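Local coordinates for protein putative phosphosugar isomerases (Salmonella typhimurium LT2, PDB 3FKJ) that probably binds phosphorylated sugars or related carbohydrate derivatives and may act as an isomerase, at residues Gln38-Val43 with Ser67-Gly72; Arg42-Gly47 with Pro84-Lys89; Glu78-Thr83 with Val106-Val111; Asn90-Leu95 with Gly116-Gly121. All blocks are in the same frame, centred on the assembly; numbering follows the deposited sequence.

Interaction 1: residues Gln38-Val43 with Ser67-Gly72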
loop_
_atom_site.group_PDB
_atom_site.type_symbol
_atom_site.label_atom_id
_atom_site.label_comp_id
_atom_site.label_asym_id
_atom_site.label_seq_id
_atom_site.Cartn_x
_atom_site.Cartn_y
_atom_site.Cartn_z
ATOM N N GLN A 38 -0.504 15.461 25.650
ATOM C CA GLN A 38 -1.699 15.166 24.874
ATOM C C GLN A 38 -2.024 13.683 24.957
ATOM O O GLN A 38 -1.285 12.907 25.538
ATOM C CB GLN A 38 -1.469 15.528 23.399
ATOM C CG GLN A 38 -0.322 14.753 22.768
ATOM C CD GLN A 38 -0.208 14.957 21.274
ATOM O OE1 GLN A 38 0.233 16.017 20.801
ATOM N NE2 GLN A 38 -0.579 13.938 20.522
ATOM N N ASN A 39 -3.128 13.293 24.339
ATOM C CA ASN A 39 -3.397 11.881 24.074
ATOM C C ASN A 39 -2.701 11.466 22.792
ATOM O O ASN A 39 -2.416 12.312 21.949
ATOM C CB ASN A 39 -4.898 11.633 23.894
ATOM C CG ASN A 39 -5.711 12.161 25.036
ATOM O OD1 ASN A 39 -5.259 12.171 26.182
ATOM N ND2 ASN A 39 -6.925 12.614 24.733
ATOM N N ILE A 40 -2.428 10.168 22.659
ATOM C CA ILE A 40 -2.045 9.597 21.384
ATOM C C ILE A 40 -3.174 8.735 20.907
ATOM O O ILE A 40 -3.238 7.546 21.216
ATOM C CB ILE A 40 -0.704 8.807 21.397
ATOM C CG1 ILE A 40 0.454 9.686 21.906
ATOM C CG2 ILE A 40 -0.374 8.313 19.952
ATOM C CD1 ILE A 40 1.793 8.952 22.074
ATOM N N GLU A 41 -4.059 9.330 20.106
ATOM C CA GLU A 41 -5.227 8.624 19.570
ATOM C C GLU A 41 -5.014 8.105 18.152
ATOM O O GLU A 41 -5.655 7.134 17.737
ATOM C CB GLU A 41 -6.446 9.545 19.605
ATOM C CG GLU A 41 -6.974 9.780 21.002
ATOM C CD GLU A 41 -7.902 10.972 21.079
ATOM O OE1 GLU A 41 -8.652 11.238 20.123
ATOM O OE2 GLU A 41 -7.848 11.673 22.088
ATOM N N ARG A 42 -4.144 8.790 17.403
ATOM C CA ARG A 42 -3.841 8.466 16.013
ATOM C C ARG A 42 -2.364 8.690 15.781
ATOM O O ARG A 42 -1.782 9.632 16.326
ATOM C CB ARG A 42 -4.632 9.343 15.057
ATOM C CG ARG A 42 -6.110 9.385 15.326
ATOM C CD ARG A 42 -6.823 10.089 14.197
ATOM N NE ARG A 42 -6.859 9.270 12.976
ATOM C CZ ARG A 42 -7.917 8.571 12.533
ATOM N NH1 ARG A 42 -9.068 8.575 13.197
ATOM N NH2 ARG A 42 -7.816 7.872 11.404
ATOM N N VAL A 43 -1.765 7.800 14.993
ATOM C CA VAL A 43 -0.411 7.953 14.473
ATOM C C VAL A 43 -0.483 7.979 12.942
ATOM O O VAL A 43 -1.289 7.236 12.336
ATOM C CB VAL A 43 0.494 6.760 14.933
ATOM C CG1 VAL A 43 1.924 6.956 14.483
ATOM C CG2 VAL A 43 0.434 6.636 16.431
ATOM N N SER A 67 -5.273 -1.929 19.789
ATOM C CA SER A 67 -6.733 -1.945 19.695
ATOM C C SER A 67 -7.413 -0.585 19.666
ATOM O O SER A 67 -8.552 -0.464 19.187
ATOM C CB SER A 67 -7.332 -2.751 20.868
ATOM O OG SER A 67 -6.838 -4.069 20.824
ATOM N N LYS A 68 -6.751 0.443 20.193
ATOM C CA LYS A 68 -7.384 1.764 20.273
ATOM C C LYS A 68 -6.904 2.717 19.190
ATOM O O LYS A 68 -7.617 3.608 18.768
ATOM C CB LYS A 68 -7.117 2.400 21.624
ATOM C CG LYS A 68 -7.652 1.635 22.833
ATOM C CD LYS A 68 -7.221 2.391 24.111
ATOM C CE LYS A 68 -7.544 1.669 25.384
ATOM N NZ LYS A 68 -7.387 2.612 26.526
ATOM N N LEU A 69 -5.690 2.514 18.738
ATOM C CA LEU A 69 -5.045 3.433 17.824
ATOM C C LEU A 69 -5.538 3.339 16.401
ATOM O O LEU A 69 -5.754 2.244 15.876
ATOM C CB LEU A 69 -3.566 3.096 17.826
ATOM C CG LEU A 69 -2.533 4.169 17.733
ATOM C CD1 LEU A 69 -2.646 4.997 18.993
ATOM C CD2 LEU A 69 -1.171 3.488 17.616
ATOM N N ALA A 70 -5.694 4.493 15.766
ATOM C CA ALA A 70 -5.871 4.572 14.325
ATOM C C ALA A 70 -4.479 4.894 13.759
ATOM O O ALA A 70 -3.832 5.843 14.217
ATOM C CB ALA A 70 -6.876 5.640 13.973
ATOM N N VAL A 71 -4.016 4.061 12.802
ATOM C CA VAL A 71 -2.665 4.136 12.251
ATOM C C VAL A 71 -2.688 4.407 10.739
ATOM O O VAL A 71 -3.305 3.643 9.972
ATOM C CB VAL A 71 -1.852 2.861 12.590
ATOM C CG1 VAL A 71 -0.455 2.935 12.002
ATOM C CG2 VAL A 71 -1.785 2.702 14.122
ATOM N N GLY A 72 -2.049 5.509 10.345
ATOM C CA GLY A 72 -1.937 5.950 8.968
ATOM C C GLY A 72 -0.536 5.786 8.442
ATOM O O GLY A 72 0.420 5.720 9.221
HETATM O O HOH W 1 -8.297 6.777 17.549
#
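A70 lies under the flat end of R42 where strand 70-75 joins strand 42-47, an edge pairing in the five-stranded parallel sheet of an SIS domain with its Rossmann-like alpha/beta fold. The two side chains leave the same face of the sheet. The methyl CB of A70 sits beneath the centre of the R42 guanidinium, 3.4 Å from CZ. R42 comes over it because its chain is extended as far as CD and then bends at chi3 (72°), which carries the guanidinium over the methyl. The planar end is held there from outside: its NH1 is hydrogen-bonded to the carbonyl O of L69 of the second subunit, and R42 NH1 of the second subunit bonds to L69 O of this chain, so the pairing lies at the dimer interface. On the other face, V43 meets L69. With CG1 anti to the backbone N (chi1 -176°), CG2 lies beside that N, 3.7 Å from L69 CD2, and the two side chains meet at a slant. The second branch of L69, CD1, lies alongside I40 CG2 and also touches the I40 carbonyl O at 3.4 Å; helix 22-35 covers I40 from beyond. Three backbone bonds set the parallel register, from A70 N to E41 O, from V43 N to A70 O and from G72 N to V43 O, the last being the shortest at 2.7 Å. Where E41 and K68 precede the two strands, a water donates to E41 O at 2.7 Å and only weakly to K68 O, 3.5 Å away.

Interaction 2: residues Arg42-Gly47 with Pro84-Lys89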
loop_
_atom_site.group_PDB
_atom_site.type_symbol
_atom_site.label_atom_id
_atom_site.label_comp_id
_atom_site.label_asym_id
_atom_site.label_seq_id
_atom_site.Cartn_x
_atom_site.Cartn_y
_atom_site.Cartn_z
ATOM N N ARG A 42 -4.144 8.790 17.403
ATOM C CA ARG A 42 -3.841 8.466 16.013
ATOM C C ARG A 42 -2.364 8.690 15.781
ATOM O O ARG A 42 -1.782 9.632 16.326
ATOM C CB ARG A 42 -4.632 9.343 15.057
ATOM C CG ARG A 42 -6.110 9.385 15.326
ATOM C CD ARG A 42 -6.823 10.089 14.197
ATOM N NE ARG A 42 -6.859 9.270 12.976
ATOM C CZ ARG A 42 -7.917 8.571 12.533
ATOM N NH1 ARG A 42 -9.068 8.575 13.197
ATOM N NH2 ARG A 42 -7.816 7.872 11.404
ATOM N N VAL A 43 -1.765 7.800 14.993
ATOM C CA VAL A 43 -0.411 7.953 14.473
ATOM C C VAL A 43 -0.483 7.979 12.942
ATOM O O VAL A 43 -1.289 7.236 12.336
ATOM C CB VAL A 43 0.494 6.760 14.933
ATOM C CG1 VAL A 43 1.924 6.956 14.483
ATOM C CG2 VAL A 43 0.434 6.636 16.431
ATOM N N TRP A 44 0.323 8.860 12.335
ATOM C CA TRP A 44 0.679 8.752 10.932
ATOM C C TRP A 44 2.160 8.570 10.780
ATOM O O TRP A 44 2.968 9.296 11.383
ATOM C CB TRP A 44 0.271 9.984 10.124
ATOM C CG TRP A 44 -1.160 10.030 9.758
ATOM C CD1 TRP A 44 -1.731 9.545 8.608
ATOM C CD2 TRP A 44 -2.209 10.557 10.534
ATOM N NE1 TRP A 44 -3.071 9.745 8.630
ATOM C CE2 TRP A 44 -3.398 10.402 9.783
ATOM C CE3 TRP A 44 -2.274 11.143 11.807
ATOM C CZ2 TRP A 44 -4.655 10.823 10.257
ATOM C CZ3 TRP A 44 -3.517 11.601 12.262
ATOM C CH2 TRP A 44 -4.692 11.410 11.494
ATOM N N PHE A 45 2.501 7.585 9.975
ATOM C CA PHE A 45 3.817 7.450 9.372
ATOM C C PHE A 45 3.845 8.137 8.010
ATOM O O PHE A 45 3.087 7.782 7.109
ATOM C CB PHE A 45 4.144 5.993 9.216
ATOM C CG PHE A 45 4.229 5.279 10.509
ATOM C CD1 PHE A 45 5.318 5.488 11.350
ATOM C CD2 PHE A 45 3.214 4.413 10.904
ATOM C CE1 PHE A 45 5.407 4.814 12.560
ATOM C CE2 PHE A 45 3.277 3.742 12.117
ATOM C CZ PHE A 45 4.392 3.946 12.949
ATOM N N VAL A 46 4.724 9.130 7.875
ATOM C CA VAL A 46 4.749 9.948 6.699
ATOM C C VAL A 46 6.177 10.099 6.146
ATOM O O VAL A 46 7.120 10.434 6.842
ATOM C CB VAL A 46 4.041 11.313 6.941
ATOM C CG1 VAL A 46 3.847 12.092 5.604
ATOM C CG2 VAL A 46 2.661 11.106 7.632
ATOM N N GLY A 47 6.311 9.832 4.863
ATOM C CA GLY A 47 7.573 9.986 4.195
ATOM C C GLY A 47 7.467 9.598 2.743
ATOM O O GLY A 47 6.373 9.310 2.260
ATOM N N PRO A 84 -5.909 14.613 5.904
ATOM C CA PRO A 84 -7.027 14.001 6.624
ATOM C C PRO A 84 -7.609 14.932 7.665
ATOM O O PRO A 84 -6.875 15.541 8.428
ATOM C CB PRO A 84 -6.392 12.774 7.314
ATOM C CG PRO A 84 -4.991 12.856 7.108
ATOM C CD PRO A 84 -4.675 13.819 6.031
ATOM N N LYS A 85 -8.927 15.037 7.701
ATOM C CA LYS A 85 -9.573 15.839 8.726
ATOM C C LYS A 85 -9.354 15.249 10.093
ATOM O O LYS A 85 -9.482 15.943 11.069
ATOM C CB LYS A 85 -11.056 16.002 8.433
ATOM C CG LYS A 85 -11.308 16.940 7.272
ATOM C CD LYS A 85 -12.781 17.147 7.030
ATOM C CE LYS A 85 -12.977 18.132 5.886
ATOM N NZ LYS A 85 -14.409 18.358 5.532
ATOM N N ALA A 86 -8.989 13.969 10.172
ATOM C CA ALA A 86 -8.710 13.332 11.470
ATOM C C ALA A 86 -7.434 13.819 12.116
ATOM O O ALA A 86 -7.230 13.551 13.298
ATOM C CB ALA A 86 -8.670 11.824 11.341
ATOM N N LEU A 87 -6.552 14.488 11.367
ATOM C CA LEU A 87 -5.305 15.000 11.961
ATOM C C LEU A 87 -5.559 16.170 12.935
ATOM O O LEU A 87 -6.226 17.148 12.589
ATOM C CB LEU A 87 -4.321 15.419 10.860
ATOM C CG LEU A 87 -2.924 15.877 11.301
ATOM C CD1 LEU A 87 -2.058 14.713 11.786
ATOM C CD2 LEU A 87 -2.259 16.610 10.132
ATOM N N GLY A 88 -5.004 16.087 14.139
ATOM C CA GLY A 88 -5.159 17.160 15.101
ATOM C C GLY A 88 -4.387 16.981 16.397
ATOM O O GLY A 88 -3.366 16.296 16.434
ATOM N N LYS A 89 -4.919 17.604 17.450
ATOM C CA LYS A 89 -4.264 17.776 18.747
ATOM C C LYS A 89 -3.719 16.515 19.346
ATOM O O LYS A 89 -2.647 16.544 19.939
ATOM C CB LYS A 89 -5.257 18.323 19.759
ATOM C CG LYS A 89 -5.266 19.826 19.941
ATOM C CD LYS A 89 -6.500 20.258 20.774
ATOM C CE LYS A 89 -6.864 19.249 21.895
ATOM N NZ LYS A 89 -7.772 19.827 22.941
#
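W44 fits its six-membered ring into a shallow hollow of the 84-89 loop, whose type I beta turn from P84 to L87 crosses the sheet face of R42 and W44 in this Rossmann-like SIS domain. Two bumps, P84 and L87, flank a stretch of turn backbone against that ring. The P84 ring slides past the indole in the opposite direction, bringing CG to 3.8 Å from W44 CZ2. Between the bumps, W44 CH2 lies 3.7 Å from A86 C. L87 crosses the indole at a slant, with its CD1 3.5 Å from W44 CZ3. All three approaches are oblique to the ring. The indole reaches the loop because CG lies beside the backbone N and anti to the carbonyl carbon (chi1 -79°). Beyond it, the ring of F79 meets W44 with the planes at about 55° and also touches P84 and L87. The turn is closed by a bond from L87 N to P84 O, and within it K85 NZ forms a salt bridge with E65 of the second subunit. A86 CB is the bump that meets R42: it lies over the centre of the guanidinium face opposite A70, so the group is sandwiched between two methyls, with A86 CB 3.5 Å from both R42 NE and CZ.

Interaction 3: residues Glu78-Thr83 with Val106-Val111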
loop_
_atom_site.group_PDB
_atom_site.type_symbol
_atom_site.label_atom_id
_atom_site.label_comp_id
_atom_site.label_asym_id
_atom_site.label_seq_id
_atom_site.Cartn_x
_atom_site.Cartn_y
_atom_site.Cartn_z
ATOM N N GLU A 78 1.078 13.613 -0.708
ATOM C CA GLU A 78 -0.339 13.378 -0.619
ATOM C C GLU A 78 -0.942 13.857 0.713
ATOM O O GLU A 78 -2.035 14.422 0.703
ATOM C CB GLU A 78 -0.712 11.937 -0.860
ATOM C CG GLU A 78 -2.232 11.778 -0.786
ATOM C CD GLU A 78 -2.788 10.822 -1.778
ATOM O OE1 GLU A 78 -2.274 10.747 -2.909
ATOM O OE2 GLU A 78 -3.754 10.141 -1.412
ATOM N N PHE A 79 -0.218 13.622 1.811
ATOM C CA PHE A 79 -0.552 14.088 3.160
ATOM C C PHE A 79 -0.672 15.603 3.213
ATOM O O PHE A 79 -1.610 16.131 3.811
ATOM C CB PHE A 79 0.534 13.593 4.153
ATOM C CG PHE A 79 0.266 13.913 5.615
ATOM C CD1 PHE A 79 -0.647 13.181 6.356
ATOM C CD2 PHE A 79 0.965 14.925 6.262
ATOM C CE1 PHE A 79 -0.848 13.455 7.726
ATOM C CE2 PHE A 79 0.750 15.197 7.613
ATOM C CZ PHE A 79 -0.154 14.459 8.335
ATOM N N VAL A 80 0.271 16.278 2.546
ATOM C CA VAL A 80 0.289 17.742 2.427
ATOM C C VAL A 80 -0.909 18.245 1.658
ATOM O O VAL A 80 -1.560 19.236 2.050
ATOM C CB VAL A 80 1.564 18.210 1.713
ATOM C CG1 VAL A 80 1.479 19.680 1.246
ATOM C CG2 VAL A 80 2.750 18.010 2.599
ATOM N N HIS A 81 -1.205 17.591 0.544
ATOM C CA HIS A 81 -2.218 18.141 -0.366
ATOM C C HIS A 81 -3.673 17.745 -0.044
ATOM O O HIS A 81 -4.591 18.534 -0.272
ATOM C CB HIS A 81 -1.860 17.803 -1.810
ATOM C CG HIS A 81 -0.727 18.616 -2.357
ATOM N ND1 HIS A 81 0.599 18.386 -2.029
ATOM C CD2 HIS A 81 -0.725 19.651 -3.229
ATOM C CE1 HIS A 81 1.362 19.257 -2.666
ATOM N NE2 HIS A 81 0.583 20.030 -3.406
ATOM N N ALA A 82 -3.865 16.521 0.437
ATOM C CA ALA A 82 -5.165 15.995 0.844
ATOM C C ALA A 82 -5.030 15.527 2.301
ATOM O O ALA A 82 -5.001 14.328 2.641
ATOM C CB ALA A 82 -5.613 14.858 -0.086
ATOM N N THR A 83 -4.934 16.520 3.164
ATOM C CA THR A 83 -4.768 16.307 4.593
ATOM C C THR A 83 -6.052 15.749 5.212
ATOM O O THR A 83 -7.178 16.307 5.015
ATOM C CB THR A 83 -4.327 17.618 5.301
ATOM O OG1 THR A 83 -3.241 18.180 4.554
ATOM C CG2 THR A 83 -3.900 17.333 6.720
ATOM N N VAL A 106 9.165 17.868 4.529
ATOM C CA VAL A 106 9.276 19.068 5.401
ATOM C C VAL A 106 7.902 19.756 5.499
ATOM O O VAL A 106 7.485 20.127 6.587
ATOM C CB VAL A 106 10.401 20.056 4.920
ATOM C CG1 VAL A 106 10.342 21.396 5.634
ATOM C CG2 VAL A 106 11.777 19.442 5.129
ATOM N N ALA A 107 7.209 19.885 4.366
ATOM C CA ALA A 107 5.852 20.468 4.293
ATOM C C ALA A 107 4.814 19.634 5.022
ATOM O O ALA A 107 3.899 20.186 5.641
ATOM C CB ALA A 107 5.416 20.685 2.822
ATOM N N ALA A 108 4.962 18.312 4.959
ATOM C CA ALA A 108 4.145 17.388 5.778
ATOM C C ALA A 108 4.272 17.653 7.305
ATOM O O ALA A 108 3.260 17.707 8.027
ATOM C CB ALA A 108 4.511 15.964 5.456
ATOM N N ALA A 109 5.512 17.807 7.781
ATOM C CA ALA A 109 5.802 18.144 9.168
ATOM C C ALA A 109 5.226 19.511 9.547
ATOM O O ALA A 109 4.716 19.669 10.643
ATOM C CB ALA A 109 7.284 18.094 9.425
ATOM N N ARG A 110 5.284 20.469 8.627
ATOM C CA ARG A 110 4.738 21.808 8.812
ATOM C C ARG A 110 3.241 21.743 8.941
ATOM O O ARG A 110 2.685 22.277 9.876
ATOM C CB ARG A 110 5.118 22.728 7.640
ATOM C CG ARG A 110 4.537 24.163 7.742
ATOM C CD ARG A 110 4.789 25.017 6.492
ATOM N NE ARG A 110 4.544 24.293 5.230
ATOM C CZ ARG A 110 3.344 24.052 4.694
ATOM N NH1 ARG A 110 2.214 24.446 5.296
ATOM N NH2 ARG A 110 3.276 23.378 3.545
ATOM N N VAL A 111 2.586 21.057 8.016
ATOM C CA VAL A 111 1.125 20.895 8.068
ATOM C C VAL A 111 0.691 20.184 9.362
ATOM O O VAL A 111 -0.281 20.610 9.992
ATOM C CB VAL A 111 0.596 20.138 6.823
ATOM C CG1 VAL A 111 -0.862 19.676 7.030
ATOM C CG2 VAL A 111 0.759 20.992 5.565
#
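V80 pushes its CG2 against the backbone of the 106-111 segment of helix 103-115, and this is the tight part of the contact. CG2 comes within 3.2 Å of A108 N, a close approach for a methyl group. With CG1 anti to the backbone N (chi1 166°), CG2 is the branch turned to the facing helix. The small side chains of A107 and A108 allow the approach, letting the CA atoms of V80 and A108 come to 5.1 Å. Beside V80, F79 presents the edge of its ring. The carbonyl O of A108 lies in the ring plane, 3.6 Å from F79 CE2, and A108 CB rests 3.8 Å from F79 CD2. The contact joins helix 76-81 to helix 103-115, two helices on one face of the parallel sheet in the Rossmann-like SIS domain. Beneath them, toward the sheet, F79 and A108 both touch V46, F79 also touches V93, and A108 touches L95. A second close patch forms past the end of helix 76-81, where A82 leaves helical geometry. There T83 and the buried V111 meet tip to tip, with T83 OG1 3.7 Å from V111 CG1. The hydroxyl is occupied by its own segment, donating to F79 O at 2.7 Å in the carbonyl plane, and this bond fixes the rotation of the threonine and leaves its methyl CG2 against V111. The looser, more solvent-facing side is the flank away from F79 and A108. It is partly exposed: A107 adds its CB, 3.8 Å from V80 CG2, and R110 marks the margin with NH1 in a salt bridge to E114.

Interaction 4: residues Asn90-Leu95 with Gly116-Gly121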
loop_
_atom_site.group_PDB
_atom_site.type_symbol
_atom_site.label_atom_id
_atom_site.label_comp_id
_atom_site.label_asym_id
_atom_site.label_seq_id
_atom_site.Cartn_x
_atom_site.Cartn_y
_atom_site.Cartn_z
ATOM N N ASN A 90 -4.484 15.428 19.211
ATOM C CA ASN A 90 -4.148 14.109 19.777
ATOM C C ASN A 90 -3.613 13.095 18.752
ATOM O O ASN A 90 -3.714 11.875 18.931
ATOM C CB ASN A 90 -5.371 13.568 20.510
ATOM C CG ASN A 90 -5.772 14.452 21.688
ATOM O OD1 ASN A 90 -4.942 14.816 22.535
ATOM N ND2 ASN A 90 -7.040 14.824 21.726
ATOM N N SER A 91 -3.035 13.626 17.678
ATOM C CA SER A 91 -2.316 12.851 16.674
ATOM C C SER A 91 -0.815 13.000 16.875
ATOM O O SER A 91 -0.348 14.007 17.383
ATOM C CB SER A 91 -2.643 13.333 15.250
ATOM O OG SER A 91 -4.033 13.319 14.967
ATOM N N VAL A 92 -0.085 11.973 16.469
ATOM C CA VAL A 92 1.366 11.983 16.360
ATOM C C VAL A 92 1.716 11.659 14.910
ATOM O O VAL A 92 1.172 10.721 14.297
ATOM C CB VAL A 92 2.027 10.974 17.327
ATOM C CG1 VAL A 92 3.527 10.885 17.062
ATOM C CG2 VAL A 92 1.705 11.366 18.811
ATOM N N VAL A 93 2.560 12.491 14.330
ATOM C CA VAL A 93 2.993 12.304 12.943
ATOM C C VAL A 93 4.494 12.052 12.979
ATOM O O VAL A 93 5.267 12.845 13.526
ATOM C CB VAL A 93 2.614 13.494 12.020
ATOM C CG1 VAL A 93 3.100 13.228 10.563
ATOM C CG2 VAL A 93 1.095 13.756 12.077
ATOM N N ILE A 94 4.888 10.903 12.444
ATOM C CA ILE A 94 6.265 10.475 12.490
ATOM C C ILE A 94 6.786 10.496 11.072
ATOM O O ILE A 94 6.273 9.791 10.198
ATOM C CB ILE A 94 6.426 9.074 13.125
ATOM C CG1 ILE A 94 5.691 9.026 14.459
ATOM C CG2 ILE A 94 7.937 8.684 13.233
ATOM C CD1 ILE A 94 5.642 7.636 15.111
ATOM N N LEU A 95 7.794 11.349 10.860
ATOM C CA LEU A 95 8.361 11.596 9.541
ATOM C C LEU A 95 9.841 11.168 9.474
ATOM O O LEU A 95 10.526 11.164 10.477
ATOM C CB LEU A 95 8.155 13.069 9.174
ATOM C CG LEU A 95 6.734 13.611 9.416
ATOM C CD1 LEU A 95 6.671 14.562 10.610
ATOM C CD2 LEU A 95 6.243 14.312 8.145
ATOM N N GLY A 116 -1.835 20.876 14.905
ATOM C CA GLY A 116 -1.747 20.627 16.347
ATOM C C GLY A 116 -1.182 19.262 16.720
ATOM O O GLY A 116 -1.119 18.924 17.893
ATOM N N ALA A 117 -0.764 18.483 15.725
ATOM C CA ALA A 117 -0.174 17.155 15.951
ATOM C C ALA A 117 1.236 17.292 16.517
ATOM O O ALA A 117 1.937 18.280 16.213
ATOM C CB ALA A 117 -0.141 16.358 14.652
ATOM N N ALA A 118 1.636 16.343 17.369
ATOM C CA ALA A 118 3.049 16.176 17.691
ATOM C C ALA A 118 3.757 15.582 16.491
ATOM O O ALA A 118 3.222 14.666 15.825
ATOM C CB ALA A 118 3.256 15.312 18.912
ATOM N N THR A 119 4.957 16.092 16.219
ATOM C CA THR A 119 5.770 15.602 15.119
ATOM C C THR A 119 7.074 14.964 15.653
ATOM O O THR A 119 7.715 15.520 16.504
ATOM C CB THR A 119 6.091 16.734 14.105
ATOM O OG1 THR A 119 6.654 17.850 14.802
ATOM C CG2 THR A 119 4.855 17.179 13.378
ATOM N N ILE A 120 7.407 13.762 15.171
ATOM C CA ILE A 120 8.702 13.117 15.461
ATOM C C ILE A 120 9.424 12.995 14.120
ATOM O O ILE A 120 8.910 12.367 13.173
ATOM C CB ILE A 120 8.556 11.701 16.093
ATOM C CG1 ILE A 120 7.710 11.724 17.386
ATOM C CG2 ILE A 120 9.933 11.079 16.357
ATOM C CD1 ILE A 120 7.373 10.337 17.928
ATOM N N GLY A 121 10.604 13.595 14.041
ATOM C CA GLY A 121 11.406 13.583 12.823
ATOM C C GLY A 121 12.608 12.678 12.951
ATOM O O GLY A 121 13.442 12.881 13.851
#
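V93 and I120 form the middle of the pairing between strands 91-97 and 118-123, the two parallel strands of a right-handed beta-alpha-beta unit whose crossover is helix 103-115. V93 is bonded through both its backbone N and O: V93 N donates to A118 O at 2.7 Å, and V93 O accepts from I120 N at 2.9 Å. A118 N to S91 O and L95 N to I120 O extend the register to either end, and the segment axes are inclined by 19°. On the face of V92, I94 and I120, the isoleucines lie side by side, pointing the same way. I120 CD1 is wedged between I94 CG1, at 4.1 Å, and V92 CG1, at 4.0 Å. Helix 22-35 closes this side, placing I30, I31 and I34 against I120. Across the sheet, L95 crosses T119 and V93 CG2 touches A117 CB at 3.9 Å, while helix 103-115 lies over this face through A108, A109 and A112. That helix ends in a Schellman motif at G116, whose positive phi turns the chain into the second strand. T119 OG1 stands between its backbone N and carbonyl carbon (chi1 53°) and is hydrogen-bonded to Y133 O and D135 N.

Overall arrangement
All four contacts belong to one parallel sheet and its helices within the SIS domain, whose strand order is 70-75, 42-47, 91-97, 118-123 and 136-139. Interactions 1 and 4 each pair neighbouring strands, and the centres of the two contacts are about 11 Å apart, on opposite sides of the junction between 42-47 and 91-97. Interactions 1 and 2 share R42 and V43, start from the same stretch and have centres about 9 Å apart. Interaction 2 lies about 7 Å from interaction 4 and 10 Å from interaction 3. Interaction 1 closes before 3 and 4 open, and the segments of 3 and 4 alternate. Interactions 1, 2 and 3 touch the second subunit, whereas no other chain touches interaction 4.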